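Local atomic coordinates of PT26-6P (PDB entry 2WB7), a protein that is of unknown function, is encoded by a mobile element of a euryarchaeon, and combines two immunoglobulin-like domains with a helical domain. Residues Gly49-Ile53 and Phe208-Ala212; Phe67-Leu73 and Leu122-Met128; Ile87-Ala92 and Thr104-Ser109. One frame throughout, in Å; residues are numbered along the deposited sequence.

How the interactions relate
Interactions 2 and 3 lie in the first immunoglobulin-like domain, in which two beta sheets pack face to face. Interaction 2 pairs two strands of one sheet and interaction 3 two strands of the other, while interaction 1 joins the two sheets and is probably part of the same fold. Interactions 2 and 3, centres about 12 Å apart, share the core: Ile-71 CD1 lies 3.7 Å from Trp-107 CH2, and Leu-122 CD1 3.7 Å from Ile-87 CD1. Interaction 1, centred about 16 Å from interaction 2, meets it through Val-51 CG1 and Leu-73 CB, 3.9 Å apart. Along the chain, interaction 3 is nested within interaction 2, and interaction 2 within interaction 1.

Interaction 1 of 3, residues Gly49-Ile53 and Phe208-Ala212; sequences GQVLI and FTLKA
Gln-50 lays its CB over one face of the Phe-208 ring, 4.3 Å above the plane and offset toward the rim. Its amide lies at the root of the ring, where NE2 comes 3.4 Å from Phe-208 CB and OE1 3.5 Å from the same carbon. Amide and ring planes stand 43° apart and the side chains run antiparallel past one another, which makes this a van der Waals contact, not a flat stack. A bend at chi2 of Gln-50 (92°) turns the amide back onto Phe-208. The ring in turn is set beside Gln-50 and Val-51 by a chi1 of 61°, with CG between the backbone N and the carbonyl carbon. Val-51 CG2 approaches it obliquely, 4.1 Å from Phe-208 CE1, with the two side chains crossing at about a right angle. Residues 49-53 run from a loop into strand 52-62 of the mixed sheet, whereas 208-212 lie on strand 198-213 of the antiparallel sheet; side chains therefore meet between two layers, as in the beta sandwiches of immunoglobulin-like domains. Leu-210 fills the middle of this layer. Its CD1 reaches the loop backbone, 3.4 Å from Val-51 O and 4.0 Å from Gly-49 CA, and also touches Val-51 CB. Beyond Leu-210, Ile-53 sends one branch each to two partners: CD1 is 4.0 Å from Leu-210 CB, and CG2 is 3.8 Å from the methyl CB of Ala-212. Leu-73 of strand 66-75 packs on Ile-53. Val-85 touches Val-51 and Phe-208, while the backbones of Phe-208, Leu-210 and Ala-212 pair with Gly-171, Val-169 and Val-167 of strand 163-178.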
ATOM      1  N   GLY A  49      38.034  20.434  -5.926  1.00 70.65           N
ATOM      2  CA  GLY A  49      37.416  21.447  -5.081  1.00 69.73           C
ATOM      3  C   GLY A  49      37.840  21.331  -3.631  1.00 69.27           C
ATOM      4  O   GLY A  49      38.162  20.241  -3.147  1.00 69.30           O
ATOM      5  N   GLN A  50      37.846  22.469  -2.937  1.00 68.54           N
ATOM      6  CA  GLN A  50      38.242  22.532  -1.535  1.00 67.77           C
ATOM      7  C   GLN A  50      37.333  21.670  -0.665  1.00 66.69           C
ATOM      8  O   GLN A  50      37.505  21.603   0.556  1.00 66.59           O
ATOM      9  CB  GLN A  50      38.195  23.980  -1.028  1.00 68.25           C
ATOM     10  CG  GLN A  50      39.053  24.977  -1.803  1.00 70.06           C
ATOM     11  CD  GLN A  50      38.281  25.646  -2.926  1.00 72.93           C
ATOM     12  OE1 GLN A  50      37.416  25.024  -3.555  1.00 73.74           O
ATOM     13  NE2 GLN A  50      38.585  26.926  -3.183  1.00 73.24           N
ATOM     14  N   VAL A  51      36.343  21.044  -1.297  1.00 65.34           N
ATOM     15  CA  VAL A  51      35.398  20.173  -0.613  1.00 63.71           C
ATOM     16  C   VAL A  51      34.891  19.120  -1.601  1.00 62.76           C
ATOM     17  O   VAL A  51      34.543  19.431  -2.741  1.00 62.71           O
ATOM     18  CB  VAL A  51      34.201  20.967  -0.060  1.00 63.63           C
ATOM     19  CG1 VAL A  51      33.336  20.077   0.797  1.00 64.06           C
ATOM     20  CG2 VAL A  51      34.673  22.162   0.727  1.00 63.44           C
ATOM     21  N   LEU A  52      34.883  17.866  -1.167  1.00 61.47           N
ATOM     22  CA  LEU A  52      34.268  16.800  -1.935  1.00 60.16           C
ATOM     23  C   LEU A  52      32.838  16.662  -1.432  1.00 59.11           C
ATOM     24  O   LEU A  52      32.602  16.672  -0.222  1.00 59.29           O
ATOM     25  CB  LEU A  52      35.029  15.485  -1.764  1.00 60.44           C
ATOM     26  CG  LEU A  52      36.188  15.221  -2.730  1.00 61.03           C
ATOM     27  CD1 LEU A  52      35.701  15.139  -4.197  1.00 61.68           C
ATOM     28  CD2 LEU A  52      37.254  16.289  -2.559  1.00 60.99           C
ATOM     29  N   ILE A  53      31.882  16.559  -2.352  1.00 57.66           N
ATOM     30  CA  ILE A  53      30.472  16.481  -1.975  1.00 56.04           C
ATOM     31  C   ILE A  53      29.871  15.152  -2.401  1.00 55.23           C
ATOM     32  O   ILE A  53      29.972  14.773  -3.566  1.00 55.13           O
ATOM     33  CB  ILE A  53      29.654  17.623  -2.613  1.00 56.04           C
ATOM     34  CG1 ILE A  53      30.389  18.961  -2.444  1.00 55.13           C
ATOM     35  CG2 ILE A  53      28.249  17.663  -2.022  1.00 55.52           C
ATOM     36  CD1 ILE A  53      29.575  20.193  -2.836  1.00 53.61           C
ATOM     37  N   PHE A 208      34.984  30.155  -2.579  1.00 64.98           N
ATOM     38  CA  PHE A 208      34.549  29.089  -3.471  1.00 64.41           C
ATOM     39  C   PHE A 208      33.038  28.918  -3.418  1.00 63.89           C
ATOM     40  O   PHE A 208      32.375  29.256  -2.430  1.00 63.58           O
ATOM     41  CB  PHE A 208      35.241  27.757  -3.144  1.00 64.50           C
ATOM     42  CG  PHE A 208      34.966  27.260  -1.756  1.00 64.94           C
ATOM     43  CD1 PHE A 208      33.835  26.487  -1.483  1.00 65.22           C
ATOM     44  CD2 PHE A 208      35.829  27.569  -0.720  1.00 64.84           C
ATOM     45  CE1 PHE A 208      33.571  26.038  -0.200  1.00 64.86           C
ATOM     46  CE2 PHE A 208      35.578  27.115   0.568  1.00 65.27           C
ATOM     47  CZ  PHE A 208      34.442  26.353   0.830  1.00 65.20           C
ATOM     48  N   THR A 209      32.502  28.411  -4.516  1.00 63.38           N
ATOM     49  CA  THR A 209      31.127  27.991  -4.581  1.00 62.93           C
ATOM     50  C   THR A 209      31.146  26.634  -5.262  1.00 62.86           C
ATOM     51  O   THR A 209      31.430  26.522  -6.457  1.00 62.71           O
ATOM     52  CB  THR A 209      30.263  28.966  -5.379  1.00 62.86           C
ATOM     53  OG1 THR A 209      30.057  30.153  -4.608  1.00 62.46           O
ATOM     54  CG2 THR A 209      28.919  28.330  -5.699  1.00 62.53           C
ATOM     55  N   LEU A 210      30.908  25.590  -4.481  1.00 62.61           N
ATOM     56  CA  LEU A 210      30.910  24.253  -5.033  1.00 62.25           C
ATOM     57  C   LEU A 210      29.475  23.782  -5.159  1.00 62.06           C
ATOM     58  O   LEU A 210      28.600  24.167  -4.370  1.00 62.11           O
ATOM     59  CB  LEU A 210      31.772  23.314  -4.180  1.00 62.16           C
ATOM     60  CG  LEU A 210      33.246  23.754  -4.110  1.00 62.19           C
ATOM     61  CD1 LEU A 210      34.102  22.794  -3.281  1.00 62.31           C
ATOM     62  CD2 LEU A 210      33.848  23.932  -5.505  1.00 60.90           C
ATOM     63  N   LYS A 211      29.229  22.976  -6.176  1.00 61.86           N
ATOM     64  CA  LYS A 211      27.884  22.541  -6.472  1.00 61.93           C
ATOM     65  C   LYS A 211      27.912  21.111  -6.985  1.00 61.44           C
ATOM     66  O   LYS A 211      28.719  20.760  -7.849  1.00 61.32           O
ATOM     67  CB  LYS A 211      27.238  23.483  -7.489  1.00 62.22           C
ATOM     68  CG  LYS A 211      26.353  22.789  -8.517  1.00 64.10           C
ATOM     69  CD  LYS A 211      26.129  23.699  -9.730  1.00 67.31           C
ATOM     70  CE  LYS A 211      25.407  22.971 -10.862  1.00 68.71           C
ATOM     71  NZ  LYS A 211      24.012  22.602 -10.473  1.00 69.91           N
ATOM     72  N   ALA A 212      27.039  20.289  -6.415  1.00 60.88           N
ATOM     73  CA  ALA A 212      26.900  18.898  -6.809  1.00 60.23           C
ATOM     74  C   ALA A 212      25.443  18.626  -7.150  1.00 59.84           C
ATOM     75  O   ALA A 212      24.543  19.348  -6.725  1.00 59.46           O
ATOM     76  CB  ALA A 212      27.389  17.967  -5.695  1.00 59.97           C
TER

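Interaction 2 of 3, residues Phe67-Leu73 and Leu122-Met128; sequences FPVQIRL and LDLVTVM
Phe-67 turns its ring across selenomethionine Met-128, whose O lies over one face, 3.7 Å above the plane and toward the rim. A chi1 of 51°, which seats CG between the backbone N and the carbonyl carbon, brings the ring there, with CE1 3.9 Å from Met-128 CB. Met-128 bends at chi2 and chi3, and its CG rests 3.6 Å from Val-69 CG2. Further along this face, Val-69 CB meets Thr-126 CG2 at 3.9 Å, and Ile-71 and Leu-124 touch CB to CB at 4.1 Å. The two segments are antiparallel neighbours in the mixed sheet, their axes at 146°; two backbone hydrogen bonds join each of these three pairs and Leu-73 with Leu-122, and the pairs between them are non-hydrogen-bonded. This face looks into the sandwich, onto Trp-107 and Arg-105. On the other face, Gln-70 and Val-125 lie side by side, CG of the glutamine 3.5 Å from CG2 of the valine. Arg-72 and Asp-123 also run alongside each other and form a salt bridge, NH1 to OD1 3.1 Å. Guanidinium and carboxylate planes are 50° apart, and OD1 sits well out of the guanidinium plane, leaving attraction of charge without a directed N-H.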
ATOM      1  N   PHE A  67      11.797  11.369   2.082  1.00 37.99           N
ATOM      2  CA  PHE A  67      12.887  10.441   2.366  1.00 38.41           C
ATOM      3  C   PHE A  67      14.091  11.168   2.901  1.00 38.61           C
ATOM      4  O   PHE A  67      14.308  12.330   2.572  1.00 38.79           O
ATOM      5  CB  PHE A  67      13.260   9.668   1.104  1.00 38.36           C
ATOM      6  CG  PHE A  67      13.507  10.544  -0.078  1.00 38.09           C
ATOM      7  CD1 PHE A  67      14.762  11.074  -0.318  1.00 39.20           C
ATOM      8  CD2 PHE A  67      12.483  10.853  -0.946  1.00 38.32           C
ATOM      9  CE1 PHE A  67      14.989  11.893  -1.417  1.00 38.50           C
ATOM     10  CE2 PHE A  67      12.697  11.668  -2.042  1.00 38.34           C
ATOM     11  CZ  PHE A  67      13.950  12.191  -2.278  1.00 38.61           C
ATOM     12  N   PRO A  68      14.891  10.481   3.722  1.00 38.92           N
ATOM     13  CA  PRO A  68      16.034  11.153   4.297  1.00 39.07           C
ATOM     14  C   PRO A  68      17.110  11.280   3.239  1.00 39.37           C
ATOM     15  O   PRO A  68      17.336  10.349   2.466  1.00 39.25           O
ATOM     16  CB  PRO A  68      16.487  10.196   5.412  1.00 38.94           C
ATOM     17  CG  PRO A  68      15.867   8.871   5.113  1.00 38.95           C
ATOM     18  CD  PRO A  68      14.962   9.022   3.903  1.00 38.91           C
ATOM     19  N   VAL A  69      17.756  12.434   3.196  1.00 40.03           N
ATOM     20  CA  VAL A  69      18.888  12.630   2.317  1.00 40.74           C
ATOM     21  C   VAL A  69      20.082  12.963   3.171  1.00 41.31           C
ATOM     22  O   VAL A  69      20.012  13.850   4.023  1.00 41.38           O
ATOM     23  CB  VAL A  69      18.666  13.786   1.328  1.00 40.73           C
ATOM     24  CG1 VAL A  69      19.966  14.102   0.585  1.00 40.58           C
ATOM     25  CG2 VAL A  69      17.562  13.448   0.357  1.00 40.55           C
ATOM     26  N   GLN A  70      21.172  12.238   2.952  1.00 42.16           N
ATOM     27  CA  GLN A  70      22.433  12.545   3.606  1.00 42.99           C
ATOM     28  C   GLN A  70      23.406  13.206   2.638  1.00 43.70           C
ATOM     29  O   GLN A  70      23.577  12.770   1.494  1.00 43.25           O
ATOM     30  CB  GLN A  70      23.051  11.287   4.205  1.00 43.02           C
ATOM     31  CG  GLN A  70      22.735  11.117   5.667  1.00 43.97           C
ATOM     32  CD  GLN A  70      23.214   9.793   6.214  1.00 44.16           C
ATOM     33  OE1 GLN A  70      22.652   8.751   5.901  1.00 44.90           O
ATOM     34  NE2 GLN A  70      24.247   9.829   7.047  1.00 44.78           N
ATOM     35  N   ILE A  71      24.022  14.282   3.109  1.00 44.95           N
ATOM     36  CA  ILE A  71      25.076  14.971   2.372  1.00 46.04           C
ATOM     37  C   ILE A  71      26.397  14.877   3.139  1.00 46.46           C
ATOM     38  O   ILE A  71      26.492  15.299   4.285  1.00 45.95           O
ATOM     39  CB  ILE A  71      24.738  16.448   2.186  1.00 45.98           C
ATOM     40  CG1 ILE A  71      23.343  16.596   1.577  1.00 46.56           C
ATOM     41  CG2 ILE A  71      25.795  17.122   1.329  1.00 46.26           C
ATOM     42  CD1 ILE A  71      22.682  17.951   1.887  1.00 48.06           C
ATOM     43  N   ARG A  72      27.415  14.323   2.498  1.00 47.37           N
ATOM     44  CA  ARG A  72      28.701  14.192   3.148  1.00 48.65           C
ATOM     45  C   ARG A  72      29.772  15.096   2.523  1.00 49.15           C
ATOM     46  O   ARG A  72      30.095  14.971   1.337  1.00 49.34           O
ATOM     47  CB  ARG A  72      29.141  12.739   3.118  1.00 48.78           C
ATOM     48  CG  ARG A  72      30.502  12.502   3.687  1.00 50.90           C
ATOM     49  CD  ARG A  72      30.966  11.136   3.275  1.00 56.03           C
ATOM     50  NE  ARG A  72      31.775  10.513   4.310  1.00 61.02           N
ATOM     51  CZ  ARG A  72      31.270   9.900   5.377  1.00 63.30           C
ATOM     52  NH1 ARG A  72      29.947   9.835   5.541  1.00 63.63           N
ATOM     53  NH2 ARG A  72      32.092   9.354   6.275  1.00 64.29           N
ATOM     54  N   LEU A  73      30.325  15.994   3.335  1.00 49.85           N
ATOM     55  CA  LEU A  73      31.356  16.925   2.892  1.00 50.69           C
ATOM     56  C   LEU A  73      32.742  16.517   3.405  1.00 51.42           C
ATOM     57  O   LEU A  73      32.957  16.458   4.610  1.00 51.30           O
ATOM     58  CB  LEU A  73      31.032  18.321   3.416  1.00 50.71           C
ATOM     59  CG  LEU A  73      29.614  18.851   3.195  1.00 50.31           C
ATOM     60  CD1 LEU A  73      29.513  20.290   3.668  1.00 49.65           C
ATOM     61  CD2 LEU A  73      29.257  18.748   1.738  1.00 49.84           C
ATOM     62  N   LEU A 122      32.237  15.960   7.247  1.00 49.04           N
ATOM     63  CA  LEU A 122      31.005  16.516   7.789  1.00 48.40           C
ATOM     64  C   LEU A 122      29.775  15.819   7.213  1.00 47.98           C
ATOM     65  O   LEU A 122      29.665  15.642   6.004  1.00 47.43           O
ATOM     66  CB  LEU A 122      30.939  18.012   7.490  1.00 48.50           C
ATOM     67  CG  LEU A 122      32.138  18.794   8.022  1.00 48.67           C
ATOM     68  CD1 LEU A 122      31.925  20.294   7.880  1.00 48.85           C
ATOM     69  CD2 LEU A 122      32.387  18.398   9.481  1.00 49.84           C
ATOM     70  N   ASP A 123      28.853  15.436   8.092  1.00 47.62           N
ATOM     71  CA  ASP A 123      27.633  14.746   7.691  1.00 47.36           C
ATOM     72  C   ASP A 123      26.424  15.626   7.927  1.00 46.50           C
ATOM     73  O   ASP A 123      26.121  15.973   9.056  1.00 46.50           O
ATOM     74  CB  ASP A 123      27.463  13.447   8.484  1.00 47.81           C
ATOM     75  CG  ASP A 123      28.417  12.342   8.028  1.00 50.00           C
ATOM     76  OD1 ASP A 123      28.951  12.427   6.891  1.00 51.34           O
ATOM     77  OD2 ASP A 123      28.620  11.382   8.814  1.00 51.61           O
ATOM     78  N   LEU A 124      25.733  15.980   6.856  1.00 45.74           N
ATOM     79  CA  LEU A 124      24.476  16.707   6.961  1.00 45.09           C
ATOM     80  C   LEU A 124      23.279  15.804   6.650  1.00 44.73           C
ATOM     81  O   LEU A 124      23.305  15.016   5.694  1.00 44.22           O
ATOM     82  CB  LEU A 124      24.484  17.897   6.005  1.00 45.07           C
ATOM     83  CG  LEU A 124      25.463  19.032   6.292  1.00 44.33           C
ATOM     84  CD1 LEU A 124      25.502  19.956   5.087  1.00 43.43           C
ATOM     85  CD2 LEU A 124      25.074  19.805   7.555  1.00 43.53           C
ATOM     86  N   VAL A 125      22.224  15.924   7.448  1.00 44.46           N
ATOM     87  CA  VAL A 125      21.032  15.114   7.209  1.00 44.41           C
ATOM     88  C   VAL A 125      19.796  15.973   7.000  1.00 44.15           C
ATOM     89  O   VAL A 125      19.534  16.915   7.758  1.00 44.04           O
ATOM     90  CB  VAL A 125      20.791  14.083   8.330  1.00 44.44           C
ATOM     91  CG1 VAL A 125      19.530  13.333   8.076  1.00 44.56           C
ATOM     92  CG2 VAL A 125      21.959  13.104   8.390  1.00 45.73           C
ATOM     93  N   THR A 126      19.047  15.651   5.952  1.00 43.82           N
ATOM     94  CA  THR A 126      17.806  16.348   5.675  1.00 43.77           C
ATOM     95  C   THR A 126      16.721  15.399   5.141  1.00 43.75           C
ATOM     96  O   THR A 126      16.952  14.206   4.940  1.00 43.85           O
ATOM     97  CB  THR A 126      18.033  17.548   4.721  1.00 43.56           C
ATOM     98  OG1 THR A 126      16.917  18.440   4.808  1.00 44.31           O
ATOM     99  CG2 THR A 126      18.187  17.082   3.294  1.00 43.11           C
ATOM    100  N   VAL A 127      15.521  15.929   4.949  1.00 43.91           N
ATOM    101  CA  VAL A 127      14.415  15.150   4.427  1.00 43.69           C
ATOM    102  C   VAL A 127      13.965  15.806   3.149  1.00 43.66           C
ATOM    103  O   VAL A 127      13.863  17.022   3.088  1.00 43.55           O
ATOM    104  CB  VAL A 127      13.237  15.158   5.398  1.00 43.67           C
ATOM    105  CG1 VAL A 127      12.157  14.198   4.922  1.00 43.50           C
ATOM    106  CG2 VAL A 127      13.706  14.803   6.805  1.00 43.13           C
HETATM  107  N   MSE A 128      13.702  15.009   2.124  1.00 43.97           N
HETATM  108  CA  MSE A 128      13.255  15.562   0.842  1.00 44.48           C
HETATM  109  C   MSE A 128      11.997  14.866   0.282  1.00 44.61           C
HETATM  110  O   MSE A 128      11.473  13.904   0.859  1.00 44.87           O
HETATM  111  CB  MSE A 128      14.393  15.526  -0.185  1.00 44.42           C
HETATM  112  CG  MSE A 128      15.594  16.419   0.179  1.00 45.66           C
HETATM  113 SE   MSE A 128      15.380  18.360  -0.171  1.00 47.31          SE
HETATM  114  CE  MSE A 128      16.109  19.004   1.504  1.00 46.53           C
TER

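Interaction 3 of 3, residues Ile87-Ala92 and Thr104-Ser109; sequences ITEVTA and TRVWNS
Thr-88 turns its methyl CG2 to Ser-109 CB, 3.8 Å away, where the strand of the second segment has given way to a turn. It forms a classic beta bulge with Glu-89, both residues facing Lys-170 of the neighbouring strand 163-178. Glu-89, CG anti to its own N (chi1 174°), lays its CG 3.7 Å from Trp-107 O. Val-90 forms an antiparallel hydrogen-bonded pair with Trp-107, N-H to O in both directions, and its CG1 meets indole CE3 at 3.9 Å. Val-90 O lies at the ring edge, close to the plane. The indole is also covered by Arg-105: NE1 of Trp-107 sits 3.3 Å above the centre of the guanidinium plane, and Arg-105 NH1 makes a weak hydrogen bond to Val-106 O. Thr-91, on the opposite face of the sheet, has its CG2 3.9 Å from Thr-104 CG2. A glycine in place of Thr-91 would probably leave the Thr-104 methyl without its neighbour across the strands. Ala-92 closes the pairing with two backbone bonds to Arg-105, and its CB reaches the indole edge, 4.3 Å from Trp-107 CZ3. This antiparallel pair belongs to one sheet of the immunoglobulin-like sandwich. Strand 163-178 flanks 87-92, while Trp-107 packs across the core on Leu-124 of strand 120-129, beside Phe-112.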
ATOM      1  N   ILE A  87      32.984  26.776   5.979  1.00 58.25           N
ATOM      2  CA  ILE A  87      31.743  26.607   5.222  1.00 58.06           C
ATOM      3  C   ILE A  87      30.716  27.612   5.718  1.00 58.21           C
ATOM      4  O   ILE A  87      30.344  27.603   6.893  1.00 58.46           O
ATOM      5  CB  ILE A  87      31.212  25.175   5.309  1.00 57.80           C
ATOM      6  CG1 ILE A  87      32.344  24.190   5.062  1.00 57.15           C
ATOM      7  CG2 ILE A  87      30.143  24.952   4.275  1.00 58.01           C
ATOM      8  CD1 ILE A  87      31.902  22.759   5.171  1.00 57.47           C
ATOM      9  N   THR A  88      30.278  28.501   4.834  1.00 58.21           N
ATOM     10  CA  THR A  88      29.424  29.607   5.263  1.00 58.38           C
ATOM     11  C   THR A  88      27.953  29.318   5.068  1.00 57.88           C
ATOM     12  O   THR A  88      27.092  29.875   5.771  1.00 57.97           O
ATOM     13  CB  THR A  88      29.739  30.890   4.507  1.00 58.58           C
ATOM     14  OG1 THR A  88      31.157  31.016   4.370  1.00 59.54           O
ATOM     15  CG2 THR A  88      29.194  32.093   5.278  1.00 59.31           C
ATOM     16  N   GLU A  89      27.666  28.450   4.107  1.00 57.08           N
ATOM     17  CA  GLU A  89      26.292  28.150   3.784  1.00 56.49           C
ATOM     18  C   GLU A  89      26.199  26.960   2.862  1.00 55.62           C
ATOM     19  O   GLU A  89      26.759  26.967   1.772  1.00 55.51           O
ATOM     20  CB  GLU A  89      25.646  29.359   3.111  1.00 56.69           C
ATOM     21  CG  GLU A  89      24.250  29.095   2.602  1.00 57.55           C
ATOM     22  CD  GLU A  89      23.870  30.010   1.456  1.00 59.10           C
ATOM     23  OE1 GLU A  89      24.329  29.752   0.319  1.00 59.76           O
ATOM     24  OE2 GLU A  89      23.108  30.978   1.690  1.00 59.03           O
ATOM     25  N   VAL A  90      25.493  25.927   3.309  1.00 54.61           N
ATOM     26  CA  VAL A  90      25.136  24.828   2.428  1.00 53.21           C
ATOM     27  C   VAL A  90      23.638  24.871   2.160  1.00 52.52           C
ATOM     28  O   VAL A  90      22.824  25.145   3.052  1.00 52.11           O
ATOM     29  CB  VAL A  90      25.535  23.460   2.999  1.00 53.31           C
ATOM     30  CG1 VAL A  90      25.153  22.343   2.022  1.00 52.85           C
ATOM     31  CG2 VAL A  90      27.025  23.429   3.306  1.00 53.05           C
ATOM     32  N   THR A  91      23.290  24.618   0.910  1.00 51.65           N
ATOM     33  CA  THR A  91      21.924  24.698   0.458  1.00 50.93           C
ATOM     34  C   THR A  91      21.603  23.476  -0.384  1.00 50.60           C
ATOM     35  O   THR A  91      22.307  23.179  -1.347  1.00 50.30           O
ATOM     36  CB  THR A  91      21.715  25.970  -0.383  1.00 50.95           C
ATOM     37  OG1 THR A  91      21.618  27.099   0.486  1.00 51.12           O
ATOM     38  CG2 THR A  91      20.460  25.873  -1.232  1.00 50.55           C
ATOM     39  N   ALA A  92      20.546  22.759  -0.014  1.00 50.22           N
ATOM     40  CA  ALA A  92      20.068  21.652  -0.838  1.00 50.07           C
ATOM     41  C   ALA A  92      18.569  21.757  -1.156  1.00 50.02           C
ATOM     42  O   ALA A  92      17.775  22.316  -0.387  1.00 49.74           O
ATOM     43  CB  ALA A  92      20.401  20.313  -0.193  1.00 49.90           C
ATOM     44  N   THR A 104      13.740  23.354  -0.542  1.00 53.43           N
ATOM     45  CA  THR A 104      15.044  23.956  -0.292  1.00 53.40           C
ATOM     46  C   THR A 104      15.352  23.983   1.193  1.00 53.11           C
ATOM     47  O   THR A 104      14.528  24.410   2.003  1.00 53.20           O
ATOM     48  CB  THR A 104      15.109  25.394  -0.839  1.00 53.49           C
ATOM     49  OG1 THR A 104      14.474  25.453  -2.125  1.00 54.54           O
ATOM     50  CG2 THR A 104      16.548  25.836  -0.976  1.00 53.64           C
ATOM     51  N   ARG A 105      16.541  23.509   1.546  1.00 52.68           N
ATOM     52  CA  ARG A 105      16.976  23.481   2.930  1.00 52.28           C
ATOM     53  C   ARG A 105      18.258  24.275   2.981  1.00 52.45           C
ATOM     54  O   ARG A 105      19.118  24.110   2.117  1.00 52.52           O
ATOM     55  CB  ARG A 105      17.256  22.040   3.362  1.00 52.03           C
ATOM     56  CG  ARG A 105      16.989  21.735   4.827  1.00 51.13           C
ATOM     57  CD  ARG A 105      17.901  22.526   5.736  1.00 49.27           C
ATOM     58  NE  ARG A 105      17.916  21.990   7.087  1.00 48.20           N
ATOM     59  CZ  ARG A 105      18.555  22.557   8.103  1.00 47.27           C
ATOM     60  NH1 ARG A 105      19.235  23.678   7.914  1.00 46.78           N
ATOM     61  NH2 ARG A 105      18.516  22.003   9.304  1.00 45.72           N
ATOM     62  N   VAL A 106      18.398  25.137   3.980  1.00 52.48           N
ATOM     63  CA  VAL A 106      19.620  25.916   4.100  1.00 52.82           C
ATOM     64  C   VAL A 106      20.257  25.826   5.484  1.00 53.31           C
ATOM     65  O   VAL A 106      19.605  26.079   6.501  1.00 53.39           O
ATOM     66  CB  VAL A 106      19.380  27.392   3.731  1.00 52.68           C
ATOM     67  CG1 VAL A 106      20.432  28.279   4.377  1.00 52.90           C
ATOM     68  CG2 VAL A 106      19.370  27.557   2.208  1.00 52.08           C
ATOM     69  N   TRP A 107      21.535  25.449   5.504  1.00 53.82           N
ATOM     70  CA  TRP A 107      22.360  25.528   6.707  1.00 54.18           C
ATOM     71  C   TRP A 107      23.209  26.798   6.600  1.00 54.71           C
ATOM     72  O   TRP A 107      24.013  26.946   5.662  1.00 54.75           O
ATOM     73  CB  TRP A 107      23.273  24.305   6.818  1.00 53.92           C
ATOM     74  CG  TRP A 107      22.569  22.976   7.010  1.00 54.03           C
ATOM     75  CD1 TRP A 107      22.254  22.380   8.203  1.00 53.37           C
ATOM     76  CD2 TRP A 107      22.132  22.066   5.984  1.00 53.99           C
ATOM     77  NE1 TRP A 107      21.635  21.174   7.979  1.00 53.49           N
ATOM     78  CE2 TRP A 107      21.545  20.959   6.629  1.00 53.60           C
ATOM     79  CE3 TRP A 107      22.164  22.090   4.585  1.00 53.87           C
ATOM     80  CZ2 TRP A 107      21.005  19.886   5.928  1.00 53.40           C
ATOM     81  CZ3 TRP A 107      21.623  21.027   3.891  1.00 53.37           C
ATOM     82  CH2 TRP A 107      21.056  19.938   4.562  1.00 53.79           C
ATOM     83  N   ASN A 108      23.020  27.732   7.530  1.00 55.15           N
ATOM     84  CA  ASN A 108      23.822  28.940   7.501  1.00 55.70           C
ATOM     85  C   ASN A 108      25.055  28.799   8.381  1.00 56.10           C
ATOM     86  O   ASN A 108      25.177  27.832   9.140  1.00 55.75           O
ATOM     87  CB  ASN A 108      23.007  30.180   7.860  1.00 55.67           C
ATOM     88  CG  ASN A 108      22.483  30.148   9.282  1.00 56.13           C
ATOM     89  OD1 ASN A 108      22.991  29.426  10.143  1.00 56.05           O
ATOM     90  ND2 ASN A 108      21.457  30.954   9.540  1.00 56.41           N
ATOM     91  N   SER A 109      25.970  29.757   8.248  1.00 56.75           N
ATOM     92  CA  SER A 109      27.287  29.660   8.864  1.00 57.53           C
ATOM     93  C   SER A 109      27.217  29.237  10.336  1.00 57.96           C
ATOM     94  O   SER A 109      28.090  28.510  10.813  1.00 57.97           O
ATOM     95  CB  SER A 109      28.034  30.978   8.707  1.00 57.57           C
ATOM     96  OG  SER A 109      27.364  31.990   9.429  1.00 57.98           O
TER